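Local coordinates for type II secretion pathway related protein (Escherichia coli, PDB 3SOL), which serves as the pilotin (GspS) of the type II secretion system, a lipoprotein that probably binds secretin subunits and guides them to the outer membrane, at residues S4-Q9 with K46-L51; A16-K21 with D62-L67; I35-N40 with L51-I56. All blocks are in the same frame, centred on the assembly; numbering follows the deposited sequence.

Interaction 1: S4-Q9 with K46-L51; sequences SEQLEQ and KGWQSL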
ATOM      1  N   SER A   4       5.530 -10.144 -11.484  1.00 68.26           N
ATOM      2  CA  SER A   4       6.475 -10.360 -10.347  1.00 68.18           C
ATOM      3  C   SER A   4       5.688 -10.393  -9.039  1.00 64.88           C
ATOM      4  O   SER A   4       4.858  -9.512  -8.776  1.00 61.72           O
ATOM      5  CB  SER A   4       7.555  -9.262 -10.321  1.00 68.16           C
ATOM      6  OG  SER A   4       8.074  -9.044  -9.012  1.00 65.97           O
ATOM      7  N   GLU A   5       5.945 -11.412  -8.223  1.00 65.65           N
ATOM      8  CA  GLU A   5       5.229 -11.576  -6.957  1.00 63.28           C
ATOM      9  C   GLU A   5       5.679 -10.570  -5.901  1.00 60.03           C
ATOM     10  O   GLU A   5       4.901 -10.210  -5.033  1.00 57.26           O
ATOM     11  CB  GLU A   5       5.392 -12.997  -6.418  1.00 66.07           C
ATOM     12  CG  GLU A   5       4.808 -14.090  -7.319  1.00 70.50           C
ATOM     13  CD  GLU A   5       3.283 -14.039  -7.432  1.00 70.07           C
ATOM     14  OE1 GLU A   5       2.609 -13.561  -6.490  1.00 68.94           O
ATOM     15  OE2 GLU A   5       2.757 -14.492  -8.473  1.00 73.11           O
ATOM     16  N   GLN A   6       6.927 -10.125  -5.976  1.00 60.57           N
ATOM     17  CA  GLN A   6       7.444  -9.123  -5.050  1.00 58.34           C
ATOM     18  C   GLN A   6       6.783  -7.774  -5.363  1.00 54.94           C
ATOM     19  O   GLN A   6       6.403  -7.031  -4.452  1.00 51.43           O
ATOM     20  CB  GLN A   6       8.966  -9.003  -5.160  1.00 61.21           C
ATOM     21  CG  GLN A   6       9.755 -10.236  -4.680  1.00 65.31           C
ATOM     22  CD  GLN A   6       9.619 -11.447  -5.590  1.00 68.73           C
ATOM     23  OE1 GLN A   6       9.511 -11.316  -6.813  1.00 70.21           O
ATOM     24  NE2 GLN A   6       9.618 -12.636  -4.994  1.00 71.62           N
ATOM     25  N   LEU A   7       6.643  -7.485  -6.659  1.00 55.16           N
ATOM     26  CA  LEU A   7       5.951  -6.285  -7.136  1.00 52.99           C
ATOM     27  C   LEU A   7       4.470  -6.342  -6.775  1.00 50.74           C
ATOM     28  O   LEU A   7       3.903  -5.349  -6.298  1.00 47.89           O
ATOM     29  CB  LEU A   7       6.107  -6.133  -8.656  1.00 54.77           C
ATOM     30  CG  LEU A   7       5.411  -4.953  -9.341  1.00 53.14           C
ATOM     31  CD1 LEU A   7       5.705  -3.644  -8.637  1.00 50.93           C
ATOM     32  CD2 LEU A   7       5.831  -4.863 -10.787  1.00 56.09           C
ATOM     33  N   GLU A   8       3.848  -7.498  -7.015  1.00 51.80           N
ATOM     34  CA  GLU A   8       2.446  -7.725  -6.632  1.00 50.32           C
ATOM     35  C   GLU A   8       2.228  -7.470  -5.135  1.00 47.30           C
ATOM     36  O   GLU A   8       1.275  -6.787  -4.744  1.00 44.76           O
ATOM     37  CB  GLU A   8       2.015  -9.151  -6.997  1.00 52.95           C
ATOM     38  CG  GLU A   8       0.495  -9.362  -6.994  1.00 54.38           C
ATOM     39  CD  GLU A   8      -0.193  -8.825  -8.261  1.00 57.77           C
ATOM     40  OE1 GLU A   8       0.152  -9.290  -9.379  1.00 62.27           O
ATOM     41  OE2 GLU A   8      -1.093  -7.953  -8.129  1.00 57.40           O
ATOM     42  N   GLN A   9       3.113  -8.027  -4.311  1.00 47.89           N
ATOM     43  CA  GLN A   9       3.097  -7.813  -2.860  1.00 46.13           C
ATOM     44  C   GLN A   9       3.231  -6.334  -2.499  1.00 43.00           C
ATOM     45  O   GLN A   9       2.356  -5.771  -1.858  1.00 40.85           O
ATOM     46  CB  GLN A   9       4.227  -8.614  -2.191  1.00 48.75           C
ATOM     47  CG  GLN A   9       4.602  -8.149  -0.763  1.00 49.55           C
ATOM     48  CD  GLN A   9       5.369  -9.210   0.036  1.00 53.77           C
ATOM     49  OE1 GLN A   9       6.057 -10.064  -0.531  1.00 57.17           O
ATOM     50  NE2 GLN A   9       5.238  -9.156   1.364  1.00 54.67           N
ATOM     51  N   LYS A  46      14.968  -6.274   1.574  1.00 73.77           N
ATOM     52  CA  LYS A  46      14.632  -7.660   1.211  1.00 75.54           C
ATOM     53  C   LYS A  46      15.483  -8.212   0.053  1.00 78.87           C
ATOM     54  O   LYS A  46      15.318  -9.368  -0.339  1.00 80.80           O
ATOM     55  CB  LYS A  46      13.140  -7.790   0.858  1.00 72.57           C
ATOM     56  CG  LYS A  46      12.255  -8.259   2.008  1.00 71.76           C
ATOM     57  CD  LYS A  46      12.069  -7.179   3.065  1.00 70.72           C
ATOM     58  CE  LYS A  46      10.758  -7.348   3.816  1.00 68.74           C
ATOM     59  NZ  LYS A  46       9.577  -7.041   2.951  1.00 66.80           N
ATOM     60  N   GLY A  47      16.379  -7.388  -0.491  1.00 79.88           N
ATOM     61  CA  GLY A  47      17.249  -7.795  -1.593  1.00 83.17           C
ATOM     62  C   GLY A  47      16.600  -7.690  -2.963  1.00 82.20           C
ATOM     63  O   GLY A  47      17.156  -8.184  -3.940  1.00 85.01           O
ATOM     64  N   TRP A  48      15.433  -7.045  -3.037  1.00 78.45           N
ATOM     65  CA  TRP A  48      14.710  -6.872  -4.300  1.00 77.53           C
ATOM     66  C   TRP A  48      15.248  -5.643  -5.042  1.00 77.72           C
ATOM     67  O   TRP A  48      14.951  -4.505  -4.678  1.00 75.69           O
ATOM     68  CB  TRP A  48      13.197  -6.730  -4.060  1.00 73.66           C
ATOM     69  CG  TRP A  48      12.576  -7.872  -3.290  1.00 73.33           C
ATOM     70  CD1 TRP A  48      13.074  -9.143  -3.156  1.00 76.52           C
ATOM     71  CD2 TRP A  48      11.328  -7.858  -2.578  1.00 69.89           C
ATOM     72  NE1 TRP A  48      12.222  -9.908  -2.393  1.00 75.16           N
ATOM     73  CE2 TRP A  48      11.146  -9.146  -2.024  1.00 71.51           C
ATOM     74  CE3 TRP A  48      10.352  -6.883  -2.348  1.00 66.27           C
ATOM     75  CZ2 TRP A  48      10.022  -9.482  -1.262  1.00 69.45           C
ATOM     76  CZ3 TRP A  48       9.238  -7.222  -1.588  1.00 63.89           C
ATOM     77  CH2 TRP A  48       9.085  -8.508  -1.054  1.00 65.69           C
ATOM     78  N   GLN A  49      16.028  -5.887  -6.088  1.00 80.79           N
ATOM     79  CA  GLN A  49      16.750  -4.829  -6.795  1.00 81.75           C
ATOM     80  C   GLN A  49      15.975  -4.300  -7.999  1.00 80.15           C
ATOM     81  O   GLN A  49      16.100  -3.124  -8.356  1.00 79.79           O
ATOM     82  CB  GLN A  49      18.131  -5.342  -7.221  1.00 86.46           C
ATOM     83  CG  GLN A  49      18.932  -5.934  -6.051  1.00 89.04           C
ATOM     84  CD  GLN A  49      20.407  -6.164  -6.355  1.00 94.55           C
ATOM     85  OE1 GLN A  49      20.776  -6.646  -7.433  1.00 98.44           O
ATOM     86  NE2 GLN A  49      21.262  -5.833  -5.390  1.00 96.37           N
ATOM     87  N   SER A  50      15.159  -5.161  -8.602  1.00 79.32           N
ATOM     88  CA  SER A  50      14.404  -4.811  -9.810  1.00 78.07           C
ATOM     89  C   SER A  50      13.287  -3.794  -9.567  1.00 72.87           C
ATOM     90  O   SER A  50      12.979  -2.994 -10.448  1.00 72.59           O
ATOM     91  CB  SER A  50      13.792  -6.071 -10.446  1.00 79.59           C
ATOM     92  OG  SER A  50      12.597  -6.461  -9.773  1.00 77.15           O
ATOM     93  N   LEU A  51      12.671  -3.841  -8.389  1.00 68.68           N
ATOM     94  CA  LEU A  51      11.500  -3.013  -8.100  1.00 63.98           C
ATOM     95  C   LEU A  51      11.833  -1.529  -8.051  1.00 61.84           C
ATOM     96  O   LEU A  51      12.702  -1.112  -7.288  1.00 62.50           O
ATOM     97  CB  LEU A  51      10.875  -3.402  -6.756  1.00 61.67           C
ATOM     98  CG  LEU A  51      10.117  -4.722  -6.660  1.00 61.99           C
ATOM     99  CD1 LEU A  51       9.446  -4.799  -5.295  1.00 58.16           C
ATOM    100  CD2 LEU A  51       9.084  -4.830  -7.768  1.00 62.35           C
TER

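Interaction 2: A16-K21 with D62-L67; sequences ATRYLK and DIYVRL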
ATOM      1  N   ALA A  16      -3.491  -0.589  -0.668  1.00 22.39           N
ATOM      2  CA  ALA A  16      -4.288  -0.707   0.555  1.00 21.37           C
ATOM      3  C   ALA A  16      -4.079   0.510   1.465  1.00 19.92           C
ATOM      4  O   ALA A  16      -5.015   1.003   2.099  1.00 18.28           O
ATOM      5  CB  ALA A  16      -3.922  -2.020   1.295  1.00 22.66           C
ATOM      6  N   THR A  17      -2.843   1.007   1.506  1.00 20.70           N
ATOM      7  CA  THR A  17      -2.509   2.170   2.309  1.00 20.50           C
ATOM      8  C   THR A  17      -3.180   3.411   1.716  1.00 19.36           C
ATOM      9  O   THR A  17      -3.728   4.252   2.442  1.00 18.47           O
ATOM     10  CB  THR A  17      -0.960   2.334   2.410  1.00 22.15           C
ATOM     11  OG1 THR A  17      -0.404   1.121   2.975  1.00 24.56           O
ATOM     12  CG2 THR A  17      -0.618   3.478   3.290  1.00 22.81           C
ATOM     13  N   ARG A  18      -3.176   3.518   0.386  1.00 19.74           N
ATOM     14  CA  ARG A  18      -3.945   4.578  -0.299  1.00 19.51           C
ATOM     15  C   ARG A  18      -5.451   4.485   0.002  1.00 17.98           C
ATOM     16  O   ARG A  18      -6.135   5.491   0.245  1.00 17.33           O
ATOM     17  CB  ARG A  18      -3.702   4.526  -1.786  1.00 21.09           C
ATOM     18  CG  ARG A  18      -4.517   5.490  -2.590  1.00 24.54           C
ATOM     19  CD  ARG A  18      -4.180   5.266  -4.069  1.00 31.27           C
ATOM     20  NE  ARG A  18      -4.916   6.158  -4.944  1.00 36.28           N
ATOM     21  CZ  ARG A  18      -4.866   6.125  -6.276  1.00 41.70           C
ATOM     22  NH1 ARG A  18      -4.121   5.221  -6.916  1.00 43.88           N
ATOM     23  NH2 ARG A  18      -5.561   7.017  -6.976  1.00 45.38           N
ATOM     24  N   TYR A  19      -5.966   3.273  -0.001  1.00 16.96           N
ATOM     25  CA  TYR A  19      -7.370   3.055   0.341  1.00 16.32           C
ATOM     26  C   TYR A  19      -7.673   3.538   1.763  1.00 14.67           C
ATOM     27  O   TYR A  19      -8.666   4.207   1.981  1.00 14.36           O
ATOM     28  CB  TYR A  19      -7.752   1.586   0.157  1.00 16.83           C
ATOM     29  CG  TYR A  19      -9.186   1.390  -0.302  1.00 16.46           C
ATOM     30  CD1 TYR A  19      -9.469   1.183  -1.635  1.00 19.10           C
ATOM     31  CD2 TYR A  19     -10.249   1.424   0.593  1.00 18.28           C
ATOM     32  CE1 TYR A  19     -10.764   1.003  -2.084  1.00 19.34           C
ATOM     33  CE2 TYR A  19     -11.580   1.258   0.144  1.00 16.77           C
ATOM     34  CZ  TYR A  19     -11.808   1.043  -1.197  1.00 18.97           C
ATOM     35  OH  TYR A  19     -13.065   0.855  -1.712  1.00 18.42           O
ATOM     36  N   LEU A  20      -6.794   3.234   2.718  1.00 14.63           N
ATOM     37  CA  LEU A  20      -6.980   3.690   4.094  1.00 14.09           C
ATOM     38  C   LEU A  20      -7.011   5.204   4.199  1.00 14.35           C
ATOM     39  O   LEU A  20      -7.852   5.775   4.913  1.00 13.36           O
ATOM     40  CB  LEU A  20      -5.880   3.124   5.003  1.00 14.43           C
ATOM     41  CG  LEU A  20      -6.026   1.660   5.381  1.00 15.11           C
ATOM     42  CD1 LEU A  20      -4.878   1.264   6.313  1.00 16.01           C
ATOM     43  CD2 LEU A  20      -7.416   1.404   6.044  1.00 14.10           C
ATOM     44  N   LYS A  21      -6.100   5.859   3.486  1.00 14.44           N
ATOM     45  CA  LYS A  21      -6.007   7.304   3.517  1.00 16.22           C
ATOM     46  C   LYS A  21      -7.203   7.988   2.861  1.00 17.01           C
ATOM     47  O   LYS A  21      -7.716   8.965   3.370  1.00 18.19           O
ATOM     48  CB  LYS A  21      -4.722   7.756   2.825  1.00 17.06           C
ATOM     49  CG  LYS A  21      -3.489   7.511   3.643  1.00 19.93           C
ATOM     50  CD  LYS A  21      -2.214   7.637   2.792  1.00 25.03           C
ATOM     51  CE  LYS A  21      -2.010   8.999   2.220  1.00 29.34           C
ATOM     52  NZ  LYS A  21      -0.782   9.003   1.365  1.00 32.76           N
ATOM     53  N   ASP A  62      -3.572   0.388 -10.471  1.00 35.55           N
ATOM     54  CA  ASP A  62      -4.460  -0.590 -11.094  1.00 36.86           C
ATOM     55  C   ASP A  62      -5.184  -1.441 -10.057  1.00 35.01           C
ATOM     56  O   ASP A  62      -6.378  -1.718 -10.197  1.00 35.14           O
ATOM     57  CB  ASP A  62      -3.663  -1.489 -12.027  1.00 40.15           C
ATOM     58  CG  ASP A  62      -3.163  -0.762 -13.265  1.00 43.92           C
ATOM     59  OD1 ASP A  62      -3.738   0.286 -13.652  1.00 47.11           O
ATOM     60  OD2 ASP A  62      -2.191  -1.259 -13.859  1.00 47.20           O
ATOM     61  N   ILE A  63      -4.462  -1.840  -9.010  1.00 33.09           N
ATOM     62  CA  ILE A  63      -5.050  -2.568  -7.897  1.00 30.84           C
ATOM     63  C   ILE A  63      -6.086  -1.705  -7.192  1.00 28.92           C
ATOM     64  O   ILE A  63      -7.161  -2.184  -6.834  1.00 27.59           O
ATOM     65  CB  ILE A  63      -3.987  -3.030  -6.878  1.00 30.11           C
ATOM     66  CG1 ILE A  63      -3.067  -4.086  -7.511  1.00 33.53           C
ATOM     67  CG2 ILE A  63      -4.660  -3.604  -5.633  1.00 27.62           C
ATOM     68  CD1 ILE A  63      -1.796  -4.343  -6.738  1.00 34.33           C
ATOM     69  N   TYR A  64      -5.775  -0.426  -7.008  1.00 27.69           N
ATOM     70  CA  TYR A  64      -6.690   0.457  -6.309  1.00 25.88           C
ATOM     71  C   TYR A  64      -8.057   0.505  -6.989  1.00 26.96           C
ATOM     72  O   TYR A  64      -9.098   0.456  -6.322  1.00 25.66           O
ATOM     73  CB  TYR A  64      -6.098   1.851  -6.241  1.00 26.29           C
ATOM     74  CG  TYR A  64      -6.929   2.839  -5.446  1.00 22.93           C
ATOM     75  CD1 TYR A  64      -6.864   2.865  -4.060  1.00 21.68           C
ATOM     76  CD2 TYR A  64      -7.762   3.751  -6.085  1.00 25.33           C
ATOM     77  CE1 TYR A  64      -7.603   3.781  -3.324  1.00 20.73           C
ATOM     78  CE2 TYR A  64      -8.507   4.669  -5.354  1.00 23.52           C
ATOM     79  CZ  TYR A  64      -8.414   4.672  -3.970  1.00 21.82           C
ATOM     80  OH  TYR A  64      -9.141   5.562  -3.225  1.00 23.36           O
ATOM     81  N   VAL A  65      -8.052   0.600  -8.313  1.00 29.84           N
ATOM     82  CA  VAL A  65      -9.293   0.596  -9.072  1.00 31.92           C
ATOM     83  C   VAL A  65     -10.086  -0.683  -8.812  1.00 31.80           C
ATOM     84  O   VAL A  65     -11.300  -0.631  -8.580  1.00 32.09           O
ATOM     85  CB  VAL A  65      -9.032   0.748 -10.557  1.00 34.86           C
ATOM     86  CG1 VAL A  65     -10.320   0.498 -11.349  1.00 37.58           C
ATOM     87  CG2 VAL A  65      -8.452   2.129 -10.836  1.00 36.87           C
ATOM     88  N   ARG A  66      -9.406  -1.822  -8.820  1.00 32.02           N
ATOM     89  CA  ARG A  66     -10.071  -3.084  -8.526  1.00 32.93           C
ATOM     90  C   ARG A  66     -10.651  -3.082  -7.116  1.00 29.85           C
ATOM     91  O   ARG A  66     -11.771  -3.555  -6.919  1.00 28.93           O
ATOM     92  CB  ARG A  66      -9.136  -4.285  -8.725  1.00 34.98           C
ATOM     93  CG  ARG A  66      -8.611  -4.401 -10.137  1.00 41.20           C
ATOM     94  CD  ARG A  66      -8.208  -5.821 -10.492  1.00 48.61           C
ATOM     95  NE  ARG A  66      -7.081  -6.335  -9.708  1.00 52.32           N
ATOM     96  CZ  ARG A  66      -5.787  -6.165 -10.006  1.00 56.45           C
ATOM     97  NH1 ARG A  66      -5.400  -5.455 -11.068  1.00 58.42           N
ATOM     98  NH2 ARG A  66      -4.859  -6.707  -9.216  1.00 57.79           N
ATOM     99  N   LEU A  67      -9.914  -2.525  -6.145  1.00 27.02           N
ATOM    100  CA  LEU A  67     -10.382  -2.479  -4.757  1.00 25.20           C
ATOM    101  C   LEU A  67     -11.630  -1.619  -4.622  1.00 24.42           C
ATOM    102  O   LEU A  67     -12.549  -2.007  -3.907  1.00 23.32           O
ATOM    103  CB  LEU A  67      -9.298  -1.961  -3.803  1.00 23.74           C
ATOM    104  CG  LEU A  67      -8.024  -2.803  -3.652  1.00 26.28           C
ATOM    105  CD1 LEU A  67      -6.987  -2.055  -2.803  1.00 25.27           C
ATOM    106  CD2 LEU A  67      -8.361  -4.157  -3.040  1.00 28.79           C
TER

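Interaction 3: I35-N40 with L51-I56; sequences ILNVAN and LTQEDI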
ATOM      1  N   ILE A  35       5.352   6.965   1.324  1.00 29.23           N
ATOM      2  CA  ILE A  35       4.970   5.543   1.291  1.00 29.70           C
ATOM      3  C   ILE A  35       5.799   4.795   0.250  1.00 31.00           C
ATOM      4  O   ILE A  35       6.338   3.712   0.513  1.00 32.03           O
ATOM      5  CB  ILE A  35       3.450   5.378   0.984  1.00 27.75           C
ATOM      6  CG1 ILE A  35       2.618   5.949   2.147  1.00 26.65           C
ATOM      7  CG2 ILE A  35       3.096   3.908   0.718  1.00 28.64           C
ATOM      8  CD1 ILE A  35       1.139   6.217   1.803  1.00 25.87           C
ATOM      9  N   LEU A  36       5.936   5.392  -0.923  1.00 32.23           N
ATOM     10  CA  LEU A  36       6.749   4.785  -1.989  1.00 34.59           C
ATOM     11  C   LEU A  36       8.230   4.689  -1.611  1.00 37.62           C
ATOM     12  O   LEU A  36       8.881   3.674  -1.906  1.00 38.62           O
ATOM     13  CB  LEU A  36       6.540   5.533  -3.311  1.00 35.11           C
ATOM     14  CG  LEU A  36       5.179   5.279  -3.964  1.00 33.01           C
ATOM     15  CD1 LEU A  36       4.927   6.245  -5.108  1.00 36.78           C
ATOM     16  CD2 LEU A  36       5.109   3.829  -4.466  1.00 34.63           C
ATOM     17  N   ASN A  37       8.758   5.724  -0.950  1.00 39.29           N
ATOM     18  CA  ASN A  37      10.149   5.719  -0.462  1.00 42.65           C
ATOM     19  C   ASN A  37      10.379   4.572   0.505  1.00 43.26           C
ATOM     20  O   ASN A  37      11.409   3.909   0.455  1.00 45.67           O
ATOM     21  CB  ASN A  37      10.508   7.018   0.277  1.00 43.28           C
ATOM     22  CG  ASN A  37      10.618   8.230  -0.644  1.00 46.91           C
ATOM     23  OD1 ASN A  37      10.682   8.101  -1.868  1.00 50.23           O
ATOM     24  ND2 ASN A  37      10.628   9.429  -0.046  1.00 49.69           N
ATOM     25  N   VAL A  38       9.421   4.375   1.403  1.00 42.08           N
ATOM     26  CA  VAL A  38       9.494   3.325   2.405  1.00 43.06           C
ATOM     27  C   VAL A  38       9.362   1.942   1.756  1.00 43.99           C
ATOM     28  O   VAL A  38      10.082   1.013   2.122  1.00 46.38           O
ATOM     29  CB  VAL A  38       8.428   3.531   3.495  1.00 40.98           C
ATOM     30  CG1 VAL A  38       8.361   2.322   4.428  1.00 42.25           C
ATOM     31  CG2 VAL A  38       8.724   4.806   4.282  1.00 41.73           C
ATOM     32  N   ALA A  39       8.472   1.816   0.777  1.00 43.26           N
ATOM     33  CA  ALA A  39       8.366   0.581  -0.012  1.00 44.62           C
ATOM     34  C   ALA A  39       9.666   0.272  -0.758  1.00 48.05           C
ATOM     35  O   ALA A  39      10.070  -0.886  -0.847  1.00 49.94           O
ATOM     36  CB  ALA A  39       7.198   0.669  -0.993  1.00 42.87           C
ATOM     37  N   ASN A  40      10.315   1.309  -1.292  1.00 49.78           N
ATOM     38  CA  ASN A  40      11.603   1.168  -1.980  1.00 53.27           C
ATOM     39  C   ASN A  40      12.704   0.766  -1.000  1.00 56.15           C
ATOM     40  O   ASN A  40      13.525  -0.110  -1.300  1.00 58.42           O
ATOM     41  CB  ASN A  40      11.977   2.474  -2.700  1.00 53.86           C
ATOM     42  CG  ASN A  40      13.212   2.334  -3.603  1.00 56.58           C
ATOM     43  OD1 ASN A  40      13.414   1.315  -4.262  1.00 58.66           O
ATOM     44  ND2 ASN A  40      14.033   3.374  -3.634  1.00 57.13           N
ATOM     45  N   LEU A  51      12.671  -3.841  -8.389  1.00 68.68           N
ATOM     46  CA  LEU A  51      11.500  -3.013  -8.100  1.00 63.98           C
ATOM     47  C   LEU A  51      11.833  -1.529  -8.051  1.00 61.84           C
ATOM     48  O   LEU A  51      12.702  -1.112  -7.288  1.00 62.50           O
ATOM     49  CB  LEU A  51      10.875  -3.402  -6.756  1.00 61.67           C
ATOM     50  CG  LEU A  51      10.117  -4.722  -6.660  1.00 61.99           C
ATOM     51  CD1 LEU A  51       9.446  -4.799  -5.295  1.00 58.16           C
ATOM     52  CD2 LEU A  51       9.084  -4.830  -7.768  1.00 62.35           C
ATOM     53  N   THR A  52      11.125  -0.741  -8.856  1.00 59.08           N
ATOM     54  CA  THR A  52      11.243   0.710  -8.833  1.00 56.81           C
ATOM     55  C   THR A  52       9.990   1.302  -8.196  1.00 52.82           C
ATOM     56  O   THR A  52       8.949   0.636  -8.131  1.00 50.23           O
ATOM     57  CB  THR A  52      11.404   1.272 -10.255  1.00 58.92           C
ATOM     58  OG1 THR A  52      10.266   0.915 -11.046  1.00 57.37           O
ATOM     59  CG2 THR A  52      12.652   0.716 -10.914  1.00 61.44           C
ATOM     60  N   GLN A  53      10.084   2.544  -7.722  1.00 50.82           N
ATOM     61  CA  GLN A  53       8.902   3.237  -7.214  1.00 47.69           C
ATOM     62  C   GLN A  53       7.861   3.474  -8.314  1.00 46.53           C
ATOM     63  O   GLN A  53       6.679   3.422  -8.035  1.00 44.22           O
ATOM     64  CB  GLN A  53       9.265   4.559  -6.518  1.00 47.38           C
ATOM     65  CG  GLN A  53      10.065   4.366  -5.234  1.00 47.78           C
ATOM     66  CD  GLN A  53      10.480   5.676  -4.603  1.00 48.22           C
ATOM     67  OE1 GLN A  53       9.643   6.534  -4.356  1.00 47.08           O
ATOM     68  NE2 GLN A  53      11.774   5.840  -4.345  1.00 50.95           N
ATOM     69  N   GLU A  54       8.279   3.728  -9.553  1.00 47.84           N
ATOM     70  CA  GLU A  54       7.289   3.868 -10.634  1.00 47.50           C
ATOM     71  C   GLU A  54       6.542   2.557 -10.925  1.00 46.29           C
ATOM     72  O   GLU A  54       5.344   2.592 -11.166  1.00 44.82           O
ATOM     73  CB  GLU A  54       7.909   4.422 -11.916  1.00 50.23           C
ATOM     74  CG  GLU A  54       8.840   3.488 -12.613  1.00 54.06           C
ATOM     75  CD  GLU A  54       9.644   4.186 -13.702  1.00 58.45           C
ATOM     76  OE1 GLU A  54       9.011   4.807 -14.591  1.00 59.86           O
ATOM     77  OE2 GLU A  54      10.902   4.115 -13.657  1.00 59.81           O
ATOM     78  N   ASP A  55       7.248   1.423 -10.911  1.00 47.03           N
ATOM     79  CA  ASP A  55       6.612   0.103 -11.085  1.00 46.68           C
ATOM     80  C   ASP A  55       5.575  -0.123  -9.987  1.00 42.94           C
ATOM     81  O   ASP A  55       4.422  -0.492 -10.264  1.00 41.35           O
ATOM     82  CB  ASP A  55       7.647  -1.042 -11.039  1.00 48.83           C
ATOM     83  CG  ASP A  55       8.447  -1.193 -12.337  1.00 54.23           C
ATOM     84  OD1 ASP A  55       8.308  -0.346 -13.252  1.00 56.95           O
ATOM     85  OD2 ASP A  55       9.235  -2.167 -12.432  1.00 54.60           O
ATOM     86  N   ILE A  56       5.991   0.104  -8.741  1.00 41.05           N
ATOM     87  CA  ILE A  56       5.102  -0.080  -7.572  1.00 38.48           C
ATOM     88  C   ILE A  56       3.896   0.851  -7.663  1.00 36.57           C
ATOM     89  O   ILE A  56       2.759   0.430  -7.405  1.00 34.86           O
ATOM     90  CB  ILE A  56       5.855   0.157  -6.221  1.00 37.49           C
ATOM     91  CG1 ILE A  56       6.941  -0.912  -6.004  1.00 40.35           C
ATOM     92  CG2 ILE A  56       4.869   0.176  -5.035  1.00 34.61           C
ATOM     93  CD1 ILE A  56       8.064  -0.492  -5.053  1.00 40.36           C
TER

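Interaction 1: S4-Q9 with K46-L51
Gln6 and Trp48 face each other with CA atoms 7.6 Å apart, and Leu7 and Leu51 with theirs at 6.5 Å, which sets the first turn of helix 5-23 against the loop joining helices 32-45 and 53-69. The start of this helix carries an ST motif: Ser4 OG accepts a nearly straight bond from Leu7 N (3.2 Å, 166°). Across the contact, Gly47, at positive phi, closes a Schellman motif at the end of helix 32-45, and Trp48 follows at once. Its indole is sandwiched by aliphatic carbons: Lys46 CB sits 3.7 Å above one face, while Gln6 CG makes a CH-pi contact on the opposite face, near the five-membered ring, though its modelled closeness is doubtful. Gln6 CG is anti to its carbonyl carbon (chi1 -68°), which lays the CB-CG part of the chain over the indole. Gln9 OE1 approaches Trp48 CH2 obliquely at 3.4 Å. Replacing Trp48 by alanine removes the indole and would probably leave Gln6 CB and CG without their aromatic partner, opening a gap between helix and loop. Beside the indole the packing is tight, with Leu7 CB only 3.4 Å from Leu51 CD2.

Interaction 2: A16-K21 with D62-L67
Ala16 begins the contact loosely, its backbone N lying 4.4 Å from Leu67 CD1, where helices 5-23 and 53-69 pass each other. The axes of the two short segments approach to 9.8 Å and cross at -54°, so side chains near the crossing do most of the bridging.

Two residues on, Arg18 runs straight out from its helix, fully extended with CG anti to the backbone N, and this extension lays the chain across Tyr64. Its CD rests over the ring face, 3.9 Å from the centroid, in a CH-pi contact. Further out, the guanidinium lies flat on the same ring: the planes are only 4° apart, and CZ stands 4.0 Å from the centroid, which defines a stacked cation-pi pair. NH1 of Arg18 also forms a salt bridge with Asp61, one turn back along the partner helix, and Tyr64 OH is hydrogen-bonded to Arg23 NE.

Tyr19, next in sequence, meets Tyr64 differently. Their rings are inclined at 54° with centroids 5.5 Å apart, an oblique pair in which Tyr19 CD1 touches Tyr64 CE1 at 3.6 Å. Beyond it, Tyr19 CE1 packs on Leu67 CB at 3.7 Å. The Tyr19 hydroxyl is hydrogen-bonded to Glu74 and Lys77 of helix 74-84, and Lys77 NZ also binds Leu67 O, tying helix 74-84 to both partners.

Tyr64 therefore meets a cation over one face and an aromatic neighbour at CE1, while its hydroxyl is engaged elsewhere. Dispersion and cation-pi attraction carry this helix crossing: the Tyr64 face holds the guanidinium flat, while the salt bridge from Arg18 NH1 to Asp61 is likely to fix its turn in that plane and to balance its charge.

Interaction 3: I35-N40 with L51-I56
Leu36 and Gln53 bring the backbones closest, with CA atoms 5.9 Å apart, where the middle of helix 32-45 passes the first turn of helix 53-69. The second segment enters through a short non-helical piece, Leu51 and Thr52, before its helix starts at Gln53. Thr52 is the N-cap: its OG1 accepts from Asp55 N at 3.1 Å with an angle of 157°, satisfying an amide that the opening turn would otherwise leave without a backbone acceptor.

Across the interface, Gln53 lies along the side of helix 32-45. Its CG is anti to the carbonyl carbon and its chain is extended beyond that (chi2 177°), which carries the aliphatic part over the backbone: CG is 3.6 Å from Leu36 O and 3.7 Å from Asn40 CB. The ends of Asn37, Asn40 and Gln53 gather there as a polar cluster on the outer side of the contact. On the inner side the packing turns apolar. Leu36 and Ile56 lie alongside one another, pointing opposite ways, with Leu36 CD2 3.7 Å from Ile56 CG2, and Ala39 CB stands 4.3 Å from Ile56 CD1. Met10 of helix 5-23 also touches Ala39, so this face continues into the interior.

The arrangement is a helix-loop-helix connection with a capped second helix, polar outside and aliphatic inside, within the all-helical pilotin domain, which is most of the lipoprotein but not its whole length.

The three contacts grade from surface to core. Interaction 1 lies at the surface, its centre about 14 Å from the centre of the chain, interaction 3 is partly buried, and interaction 2 is buried, its centre about 7 Å from that point. Helix 5-23 takes part in interactions 1 and 2, and helix 53-69 in 2 and 3, while Leu51 belongs to 1 and 3. Leu7 CD1 continues the apolar packing from interaction 1 to the backbone of Asp55 and Ile56, and Ile35 CD1 touches Thr17 CG2 between interactions 3 and 2. Their chemistry differs: an indole covered by aliphatic chains, a guanidinium stacked on a tyrosine ring at a helix crossing, and a two-sided polar and aliphatic seam.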